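Ent-copalyl diphosphate synthase (Streptomyces platensis, PDB 5BP8) belongs to the terpene cyclases related to squalene-hopene cyclase, a family of largely helical proteins built from double-ringed alpha-alpha barrel domains. Local coordinates at residues 34-37 and 38-41; 122-125 and 126-129; 316-320 and 321-325; 387-390 and 391-395. One frame throughout, in Å; residues are numbered along the deposited sequence.

Interaction 1: 34-37 and 38-41; sequences TARL and VSLA
Bends at chi2 (-59°) and chi3 (80°) fold the Arg-36 side chain along its own helix, so that the guanidinium group arrives beside Ser-39, one turn further on. Its NH2 lies 3.7 Å from Ser-39 CB, at an oblique approach. Ser-39 OG stands opposite its own backbone N, and the common target of the two polar ends is Glu-80 on helix 72-86: Arg-36 NH1 forms a salt bridge with OE1, and Ser-39 OG a hydrogen bond to the same oxygen. The setting is the last two turns of helix 31-40, one of the many helices of this terpene cyclase fold.

Four successive i to i+4 backbone bonds give the evidence for regular helix up to the end. Val-38 N reaches Thr-34 O at 3.1 Å and Ser-39 N reaches Ala-35 O at 2.9 Å. Leu-40 N then bonds to Arg-36 O at 2.8 Å, and the Leu-40 side chain leans on that same carbonyl, CB 3.3 Å from Arg-36 O. The final bond, from Ala-41 N to Leu-37 O, is the most bent of the series (143° at the hydrogen), as expected where Ala-41 leaves helical backbone angles. Carbonyls of the last turn find a cationic partner: Val-38 O and Ser-39 O accept from the two terminal nitrogens of Arg-88, which probably suits the negative end of the helix dipole.

Val-38 CG2 lies 3.4 Å from Thr-34 O, while the one apolar side-chain pair is Leu-37 CD2 and Ala-41 CB, 4.4 Å apart.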
loop_
_atom_site.group_PDB
_atom_site.type_symbol
_atom_site.label_atom_id
_atom_site.label_comp_id
_atom_site.label_asym_id
_atom_site.label_seq_id
_atom_site.Cartn_x
_atom_site.Cartn_y
_atom_site.Cartn_z
ATOM N N THR A 34 -11.427 -7.921 3.002
ATOM C CA THR A 34 -12.600 -8.644 2.559
ATOM C C THR A 34 -13.000 -9.668 3.629
ATOM O O THR A 34 -14.207 -9.788 4.001
ATOM C CB THR A 34 -12.326 -9.319 1.186
ATOM O OG1 THR A 34 -12.048 -8.317 0.203
ATOM C CG2 THR A 34 -13.503 -10.121 0.753
ATOM N N ALA A 35 -12.002 -10.395 4.136
ATOM C CA ALA A 35 -12.221 -11.326 5.235
ATOM C C ALA A 35 -12.654 -10.610 6.535
ATOM O O ALA A 35 -13.573 -11.078 7.239
ATOM C CB ALA A 35 -10.982 -12.166 5.473
ATOM N N ARG A 36 -12.016 -9.481 6.853
ATOM C CA ARG A 36 -12.433 -8.721 8.024
ATOM C C ARG A 36 -13.935 -8.358 7.949
ATOM O O ARG A 36 -14.630 -8.444 8.977
ATOM C CB ARG A 36 -11.590 -7.472 8.264
ATOM C CG ARG A 36 -10.142 -7.714 8.724
ATOM C CD ARG A 36 -10.000 -8.501 10.034
ATOM N NE ARG A 36 -10.158 -9.924 9.767
ATOM C CZ ARG A 36 -10.838 -10.778 10.518
ATOM N NH1 ARG A 36 -10.988 -12.036 10.085
ATOM N NH2 ARG A 36 -11.336 -10.421 11.699
ATOM N N LEU A 37 -14.432 -7.955 6.772
ATOM C CA LEU A 37 -15.845 -7.624 6.666
ATOM C C LEU A 37 -16.747 -8.814 6.833
ATOM O O LEU A 37 -17.855 -8.689 7.401
ATOM C CB LEU A 37 -16.145 -6.854 5.373
ATOM C CG LEU A 37 -15.519 -5.455 5.264
ATOM C CD1 LEU A 37 -16.066 -4.732 4.044
ATOM C CD2 LEU A 37 -15.739 -4.638 6.520
ATOM N N VAL A 38 -16.323 -9.973 6.314
ATOM C CA VAL A 38 -17.054 -11.218 6.531
ATOM C C VAL A 38 -17.168 -11.491 8.025
ATOM O O VAL A 38 -18.239 -11.886 8.536
ATOM C CB VAL A 38 -16.376 -12.414 5.819
ATOM C CG1 VAL A 38 -16.959 -13.724 6.293
ATOM C CG2 VAL A 38 -16.531 -12.294 4.312
ATOM N N SER A 39 -16.071 -11.304 8.742
ATOM C CA SER A 39 -16.067 -11.607 10.173
ATOM C C SER A 39 -16.844 -10.574 10.997
ATOM O O SER A 39 -17.623 -10.932 11.902
ATOM C CB SER A 39 -14.633 -11.676 10.675
ATOM O OG SER A 39 -14.596 -12.231 11.977
ATOM N N LEU A 40 -16.636 -9.299 10.690
ATOM C CA LEU A 40 -17.137 -8.201 11.529
ATOM C C LEU A 40 -18.438 -7.571 11.076
ATOM O O LEU A 40 -19.107 -6.953 11.903
ATOM C CB LEU A 40 -16.094 -7.082 11.623
ATOM C CG LEU A 40 -14.743 -7.504 12.193
ATOM C CD1 LEU A 40 -13.747 -6.361 12.099
ATOM C CD2 LEU A 40 -14.827 -8.049 13.616
ATOM N N ALA A 41 -18.787 -7.700 9.793
ATOM C CA ALA A 41 -19.930 -6.986 9.226
ATOM C C ALA A 41 -20.799 -7.861 8.316
ATOM O O ALA A 41 -20.966 -7.574 7.146
ATOM C CB ALA A 41 -19.457 -5.723 8.509
#

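Interaction 2: 122-125 and 126-129; sequences PDTI and GVEF
The peptide joining Ile-125 to Gly-126 is the flat centre of this turn: the Ile-125 methyl CG2 lies over one face, 3.3 Å from Gly-126 N, and Thr-124 O and Val-127 N both lie on the side of the other face. Ile-125, with negative phi and psi of 127°, followed by Gly-126 at positive phi (73°), makes the turn type II. Glycine tolerates that conformation easily because no side chain presses on Ile-125 O.

Across the turn, Val-127 N donates a weak hydrogen bond to Thr-124 O at 3.5 Å. Side chains add to the closure: the Thr-124 hydroxyl OG1 lies 3.6 Å from Val-127 CB, the two side chains crossing at about a right angle. Val-127 turns CG1 between its backbone N and carbonyl carbon (chi1 65°), which puts that methyl 3.5 Å from Thr-124 O and leaves CG2 nearer the hydroxyl. Upstream, Asp-123 centres an inverse gamma turn, with a weak bond from Thr-124 N to Pro-122 O. Ile-125 is tied by backbone hydrogen bonding to Asp-497, and the Phe-129 ring packs on helix 171-179.

Gly-126 O accepts from Phe-129 N at 2.8 Å, opening helix 127-144; Gly-126 is thus both the third residue of a type II beta turn and the N-cap.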
loop_
_atom_site.group_PDB
_atom_site.type_symbol
_atom_site.label_atom_id
_atom_site.label_comp_id
_atom_site.label_asym_id
_atom_site.label_seq_id
_atom_site.Cartn_x
_atom_site.Cartn_y
_atom_site.Cartn_z
ATOM N N PRO A 122 6.951 -10.775 7.062
ATOM C CA PRO A 122 7.312 -9.472 6.531
ATOM C C PRO A 122 6.757 -8.332 7.359
ATOM O O PRO A 122 5.747 -8.478 8.075
ATOM C CB PRO A 122 6.687 -9.446 5.131
ATOM C CG PRO A 122 5.886 -10.701 4.976
ATOM C CD PRO A 122 6.194 -11.611 6.115
ATOM N N ASP A 123 7.419 -7.182 7.256
ATOM C CA ASP A 123 7.029 -6.031 8.038
ATOM C C ASP A 123 5.924 -5.258 7.347
ATOM O O ASP A 123 6.114 -4.130 6.867
ATOM C CB ASP A 123 8.258 -5.168 8.330
ATOM C CG ASP A 123 9.247 -5.863 9.244
ATOM O OD1 ASP A 123 8.837 -6.460 10.269
ATOM O OD2 ASP A 123 10.451 -5.800 8.946
ATOM N N THR A 124 4.733 -5.870 7.310
ATOM C CA THR A 124 3.574 -5.195 6.806
ATOM C C THR A 124 3.079 -4.287 7.924
ATOM O O THR A 124 3.494 -4.389 9.094
ATOM C CB THR A 124 2.474 -6.186 6.360
ATOM O OG1 THR A 124 2.250 -7.139 7.388
ATOM C CG2 THR A 124 2.849 -6.903 5.087
ATOM N N ILE A 125 2.190 -3.376 7.580
ATOM C CA ILE A 125 1.817 -2.338 8.519
ATOM C C ILE A 125 0.902 -2.887 9.623
ATOM O O ILE A 125 -0.126 -3.510 9.341
ATOM C CB ILE A 125 1.159 -1.152 7.816
ATOM C CG1 ILE A 125 2.112 -0.585 6.752
ATOM C CG2 ILE A 125 0.831 -0.072 8.852
ATOM C CD1 ILE A 125 1.620 0.698 6.085
ATOM N N GLY A 126 1.287 -2.651 10.873
ATOM C CA GLY A 126 0.475 -3.103 12.022
ATOM C C GLY A 126 0.485 -4.614 12.304
ATOM O O GLY A 126 -0.332 -5.114 13.081
ATOM N N VAL A 127 1.423 -5.335 11.706
ATOM C CA VAL A 127 1.471 -6.794 11.844
ATOM C C VAL A 127 1.556 -7.274 13.321
ATOM O O VAL A 127 0.964 -8.297 13.680
ATOM C CB VAL A 127 2.589 -7.396 10.988
ATOM C CG1 VAL A 127 3.988 -6.964 11.454
ATOM C CG2 VAL A 127 2.471 -8.900 10.968
ATOM N N GLU A 128 2.243 -6.499 14.159
ATOM C CA GLU A 128 2.356 -6.786 15.595
ATOM C C GLU A 128 1.022 -6.682 16.336
ATOM O O GLU A 128 0.931 -7.119 17.487
ATOM C CB GLU A 128 3.332 -5.815 16.256
ATOM C CG GLU A 128 4.725 -5.873 15.681
ATOM C CD GLU A 128 5.537 -4.632 16.047
ATOM O OE1 GLU A 128 5.158 -3.503 15.639
ATOM O OE2 GLU A 128 6.540 -4.796 16.758
ATOM N N PHE A 129 0.019 -6.076 15.720
ATOM C CA PHE A 129 -1.326 -6.044 16.295
ATOM C C PHE A 129 -2.231 -7.024 15.585
ATOM O O PHE A 129 -2.905 -7.836 16.217
ATOM C CB PHE A 129 -1.906 -4.627 16.238
ATOM C CG PHE A 129 -1.038 -3.616 16.942
ATOM C CD1 PHE A 129 -0.998 -3.585 18.315
ATOM C CD2 PHE A 129 -0.202 -2.758 16.227
ATOM C CE1 PHE A 129 -0.168 -2.684 18.978
ATOM C CE2 PHE A 129 0.628 -1.864 16.874
ATOM C CZ PHE A 129 0.642 -1.815 18.251
#

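Interaction 3: 316-320 and 321-325; sequences ALAQH and GRTHR
Leu-317, Gly-321 and Arg-322 bury the most surface here, and together they close the C-terminal end of helix 307-319. Arg-322 N donates to Leu-317 O at 2.9 Å, a 6-to-1 bond, while Gly-321 N makes a weak 5-to-2 bond to Ala-318 O at 3.4 Å. With Gly-321 at positive phi (91°), the pattern is that of a Schellman motif. Leu-317 O also accepts from His-320 N at 3.0 Å; the two donors come from opposite faces of its carbonyl plane, Arg-322 N standing 44° out of it.

The reversal lays the outgoing chain back along the last turn. Leu-317 CB approaches Arg-322 O to 3.3 Å, its CD1 methyl nears His-324 CD2 at an oblique angle, and Thr-323 OG1 rests 3.9 Å from Ala-318 CB. Meanwhile the Arg-322 side chain runs extended away from the turn to salt bridges with Asp-286 and Glu-289 on helix 282-291, the latter also binding His-324.

With CG beside the backbone N (chi1 -65°), the His-320 ring turns back along the helix and ND1 gives Ala-316 O a second donor at 2.8 Å, the oxygen exactly in the ring plane; NE2 bonds to Tyr-278 OH. Backbone donors thus cover Leu-317 O and, weakly, Ala-318 O. ND1 must carry a proton to give its bond; the carbonyl-rich helix end would probably also favour a protonated ring.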
loop_
_atom_site.group_PDB
_atom_site.type_symbol
_atom_site.label_atom_id
_atom_site.label_comp_id
_atom_site.label_asym_id
_atom_site.label_seq_id
_atom_site.Cartn_x
_atom_site.Cartn_y
_atom_site.Cartn_z
ATOM N N ALA A 316 4.800 17.596 -6.609
ATOM C CA ALA A 316 3.788 17.599 -7.652
ATOM C C ALA A 316 3.236 19.001 -7.924
ATOM O O ALA A 316 3.103 19.410 -9.092
ATOM C CB ALA A 316 2.642 16.674 -7.269
ATOM N N LEU A 317 2.911 19.714 -6.847
ATOM C CA LEU A 317 2.389 21.067 -6.966
ATOM C C LEU A 317 3.411 21.973 -7.639
ATOM O O LEU A 317 3.068 22.685 -8.608
ATOM C CB LEU A 317 1.954 21.623 -5.615
ATOM C CG LEU A 317 0.643 21.061 -5.059
ATOM C CD1 LEU A 317 0.515 21.412 -3.587
ATOM C CD2 LEU A 317 -0.572 21.533 -5.848
ATOM N N ALA A 318 4.652 21.919 -7.171
ATOM C CA ALA A 318 5.706 22.793 -7.688
ATOM C C ALA A 318 6.049 22.521 -9.142
ATOM O O ALA A 318 6.334 23.450 -9.912
ATOM C CB ALA A 318 6.937 22.722 -6.805
ATOM N N GLN A 319 6.008 21.260 -9.549
ATOM C CA GLN A 319 6.224 20.929 -10.952
ATOM C C GLN A 319 5.107 21.406 -11.869
ATOM O O GLN A 319 5.288 21.447 -13.091
ATOM C CB GLN A 319 6.435 19.425 -11.157
ATOM C CG GLN A 319 7.714 18.923 -10.555
ATOM C CD GLN A 319 8.045 17.516 -10.986
ATOM O OE1 GLN A 319 8.895 17.318 -11.844
ATOM N NE2 GLN A 319 7.371 16.521 -10.387
ATOM N N HIS A 320 3.956 21.724 -11.310
ATOM C CA HIS A 320 2.833 22.159 -12.120
ATOM C C HIS A 320 2.417 23.599 -11.814
ATOM O O HIS A 320 1.258 23.957 -11.946
ATOM C CB HIS A 320 1.683 21.173 -11.967
ATOM C CG HIS A 320 2.012 19.824 -12.512
ATOM N ND1 HIS A 320 2.609 18.844 -11.755
ATOM C CD2 HIS A 320 1.879 19.310 -13.752
ATOM C CE1 HIS A 320 2.817 17.781 -12.501
ATOM N NE2 HIS A 320 2.387 18.038 -13.718
ATOM N N GLY A 321 3.388 24.402 -11.396
ATOM C CA GLY A 321 3.217 25.851 -11.300
ATOM C C GLY A 321 2.714 26.387 -9.977
ATOM O O GLY A 321 2.361 27.567 -9.897
ATOM N N ARG A 322 2.663 25.545 -8.939
ATOM C CA ARG A 322 2.177 25.973 -7.624
ATOM C C ARG A 322 3.217 25.669 -6.573
ATOM O O ARG A 322 3.172 24.625 -5.897
ATOM C CB ARG A 322 0.836 25.334 -7.287
ATOM C CG ARG A 322 -0.235 25.665 -8.308
ATOM C CD ARG A 322 -1.630 25.545 -7.762
ATOM N NE ARG A 322 -2.586 25.568 -8.863
ATOM C CZ ARG A 322 -3.895 25.369 -8.734
ATOM N NH1 ARG A 322 -4.459 25.176 -7.549
ATOM N NH2 ARG A 322 -4.654 25.374 -9.810
ATOM N N THR A 323 4.184 26.577 -6.452
ATOM C CA THR A 323 5.319 26.382 -5.575
ATOM C C THR A 323 5.030 26.840 -4.153
ATOM O O THR A 323 4.628 27.981 -3.926
ATOM C CB THR A 323 6.558 27.114 -6.112
ATOM O OG1 THR A 323 6.880 26.595 -7.401
ATOM C CG2 THR A 323 7.749 26.907 -5.208
ATOM N N HIS A 324 5.221 25.945 -3.193
ATOM C CA HIS A 324 5.047 26.262 -1.784
ATOM C C HIS A 324 6.336 25.930 -1.091
ATOM O O HIS A 324 6.906 24.860 -1.343
ATOM C CB HIS A 324 3.938 25.410 -1.150
ATOM C CG HIS A 324 2.590 25.655 -1.735
ATOM N ND1 HIS A 324 1.661 26.476 -1.143
ATOM C CD2 HIS A 324 2.033 25.222 -2.885
ATOM C CE1 HIS A 324 0.574 26.519 -1.891
ATOM N NE2 HIS A 324 0.776 25.763 -2.954
ATOM N N ARG A 325 6.778 26.803 -0.187
ATOM C CA ARG A 325 7.941 26.486 0.634
ATOM C C ARG A 325 7.705 25.169 1.360
ATOM O O ARG A 325 6.650 25.004 2.000
ATOM C CB ARG A 325 8.208 27.566 1.666
ATOM C CG ARG A 325 9.307 28.501 1.255
ATOM C CD ARG A 325 9.551 29.510 2.346
ATOM N NE ARG A 325 10.659 30.379 1.986
ATOM C CZ ARG A 325 11.003 31.468 2.667
ATOM N NH1 ARG A 325 10.340 31.810 3.764
ATOM N NH2 ARG A 325 12.036 32.193 2.248
#

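Interaction 4: 387-390 and 391-395; sequences NQLP and DGSWM
The Gln-388 side chain lies over one face of the Trp-394 indole, its amide plane only 13° from the ring plane, with NE2 3.4 Å from Trp-394 CH2. The sequence QLPDGSW and this pairing fit the QW motif of the squalene-hopene cyclase family, in which the glutamine, glycine and tryptophan close a loop between helices, here 370-386 and 402-416. With CG opposite the backbone N (chi1 -172°) and the chain extended beyond it, Gln-388 travels across the benzene part of the indole. Its CA covers the pyrrole part in a CH-pi contact, 3.7 Å from the centroid of the five-membered ring.

Two acceptors grip the amide nitrogen. Gln-388 NE2 donates to Gly-392 O at 2.9 Å, the carbonyl oxygen lying near the amide plane though the donor sits above the carbonyl's own plane, and the same nitrogen bonds to Ala-424 O of helix 422-435. Trp-394 NE1 is spent on Leu-384 O, which holds the indole against the preceding helix.

Between them runs a type I turn from Leu-389 to Gly-392, and Leu-389 N bonds nearly straight to Ser-393 O at 2.8 Å. Asp-391 shapes the turn's far side as an Asx turn: OD1 takes Ser-393 N from above the carboxylate plane and Ser-393 OG, at 2.6 Å, on its syn lone pair. Leu-389 CD1 packs on that hydroxyl, 3.4 Å from OG. Between Asn-387 and the selenomethionine Met-395, water 1 donates to Asn-387 O at 2.9 Å and accepts from Met-395 N at 3.0 Å.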
loop_
_atom_site.group_PDB
_atom_site.type_symbol
_atom_site.label_atom_id
_atom_site.label_comp_id
_atom_site.label_asym_id
_atom_site.label_seq_id
_atom_site.Cartn_x
_atom_site.Cartn_y
_atom_site.Cartn_z
ATOM N N ASN A 387 23.018 4.073 2.281
ATOM C CA ASN A 387 22.058 2.978 2.440
ATOM C C ASN A 387 21.806 2.134 1.196
ATOM O O ASN A 387 20.980 1.210 1.244
ATOM C CB ASN A 387 20.752 3.515 3.021
ATOM C CG ASN A 387 20.873 3.756 4.509
ATOM O OD1 ASN A 387 20.645 2.859 5.311
ATOM N ND2 ASN A 387 21.276 4.958 4.887
ATOM N N GLN A 388 22.529 2.420 0.104
ATOM C CA GLN A 388 22.499 1.586 -1.088
ATOM C C GLN A 388 23.119 0.231 -0.751
ATOM O O GLN A 388 24.173 0.170 -0.110
ATOM C CB GLN A 388 23.273 2.210 -2.257
ATOM C CG GLN A 388 23.111 1.483 -3.595
ATOM C CD GLN A 388 23.752 2.211 -4.767
ATOM O OE1 GLN A 388 24.701 2.954 -4.580
ATOM N NE2 GLN A 388 23.256 1.981 -5.987
ATOM N N LEU A 389 22.488 -0.844 -1.212
ATOM C CA LEU A 389 22.997 -2.193 -0.937
ATOM C C LEU A 389 24.212 -2.510 -1.828
ATOM O O LEU A 389 24.401 -1.916 -2.897
ATOM C CB LEU A 389 21.869 -3.247 -1.102
ATOM C CG LEU A 389 20.651 -2.956 -0.216
ATOM C CD1 LEU A 389 19.437 -3.792 -0.616
ATOM C CD2 LEU A 389 20.995 -3.194 1.246
ATOM N N PRO A 390 25.041 -3.480 -1.398
ATOM C CA PRO A 390 26.216 -3.805 -2.188
ATOM C C PRO A 390 25.897 -4.131 -3.655
ATOM O O PRO A 390 26.696 -3.809 -4.510
ATOM C CB PRO A 390 26.828 -5.007 -1.466
ATOM C CG PRO A 390 26.252 -4.987 -0.085
ATOM C CD PRO A 390 24.978 -4.207 -0.118
ATOM N N ASP A 391 24.730 -4.711 -3.957
ATOM C CA ASP A 391 24.423 -5.036 -5.341
ATOM C C ASP A 391 23.915 -3.876 -6.198
ATOM O O ASP A 391 23.664 -4.058 -7.403
ATOM C CB ASP A 391 23.469 -6.253 -5.441
ATOM C CG ASP A 391 22.060 -5.964 -4.958
ATOM O OD1 ASP A 391 21.726 -4.820 -4.511
ATOM O OD2 ASP A 391 21.241 -6.907 -5.039
ATOM N N GLY A 392 23.769 -2.690 -5.608
ATOM C CA GLY A 392 23.319 -1.521 -6.346
ATOM C C GLY A 392 21.864 -1.169 -6.132
ATOM O O GLY A 392 21.388 -0.109 -6.555
ATOM N N SER A 393 21.147 -2.046 -5.450
ATOM C CA SER A 393 19.730 -1.824 -5.207
ATOM C C SER A 393 19.498 -1.073 -3.908
ATOM O O SER A 393 20.425 -0.875 -3.115
ATOM C CB SER A 393 19.008 -3.179 -5.174
ATOM O OG SER A 393 19.315 -3.892 -3.994
ATOM N N TRP A 394 18.239 -0.670 -3.684
ATOM C CA TRP A 394 17.790 -0.258 -2.366
ATOM C C TRP A 394 16.550 -1.105 -2.026
ATOM O O TRP A 394 15.981 -1.718 -2.907
ATOM C CB TRP A 394 17.359 1.220 -2.323
ATOM C CG TRP A 394 18.476 2.253 -2.258
ATOM C CD1 TRP A 394 18.947 2.886 -1.143
ATOM C CD2 TRP A 394 19.177 2.813 -3.364
ATOM N NE1 TRP A 394 19.937 3.788 -1.491
ATOM C CE2 TRP A 394 20.069 3.781 -2.852
ATOM C CE3 TRP A 394 19.147 2.584 -4.744
ATOM C CZ2 TRP A 394 20.950 4.514 -3.683
ATOM C CZ3 TRP A 394 19.987 3.324 -5.568
ATOM C CH2 TRP A 394 20.890 4.273 -5.031
HETATM N N MSE A 395 16.173 -1.113 -0.757
HETATM C CA MSE A 395 14.882 -1.662 -0.313
HETATM C C MSE A 395 14.222 -0.575 0.494
HETATM O O MSE A 395 14.900 0.266 1.096
HETATM C CB MSE A 395 15.079 -2.878 0.584
HETATM C CG MSE A 395 15.130 -4.220 -0.141
HETATM SE SE MSE A 395 13.504 -4.636 -1.187
HETATM C CE MSE A 395 12.055 -5.121 0.041
HETATM O O HOH W 1 18.298 0.149 0.950
#

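All four contacts are local and lie in series along the chain, and each belongs to a different helix end or loop. Interaction 1 is fully buried and closes a helix by regular backbone bonding, with its charged groups paired inside the fold. Interaction 3 also ends a helix, but at the surface: backbone bonds round a glycine close it, while acidic residues hold the outgoing side chains. Interaction 2 instead starts a helix from Gly-126 O, its turn closed by one weak backbone bond and a hydroxyl-to-valine contact. Interaction 4, partly buried, is the one in which a glutamine side chain lies over an indole face. Interactions 1 and 3 lie on opposite sides of the chain's centre, about 41 Å apart between centres.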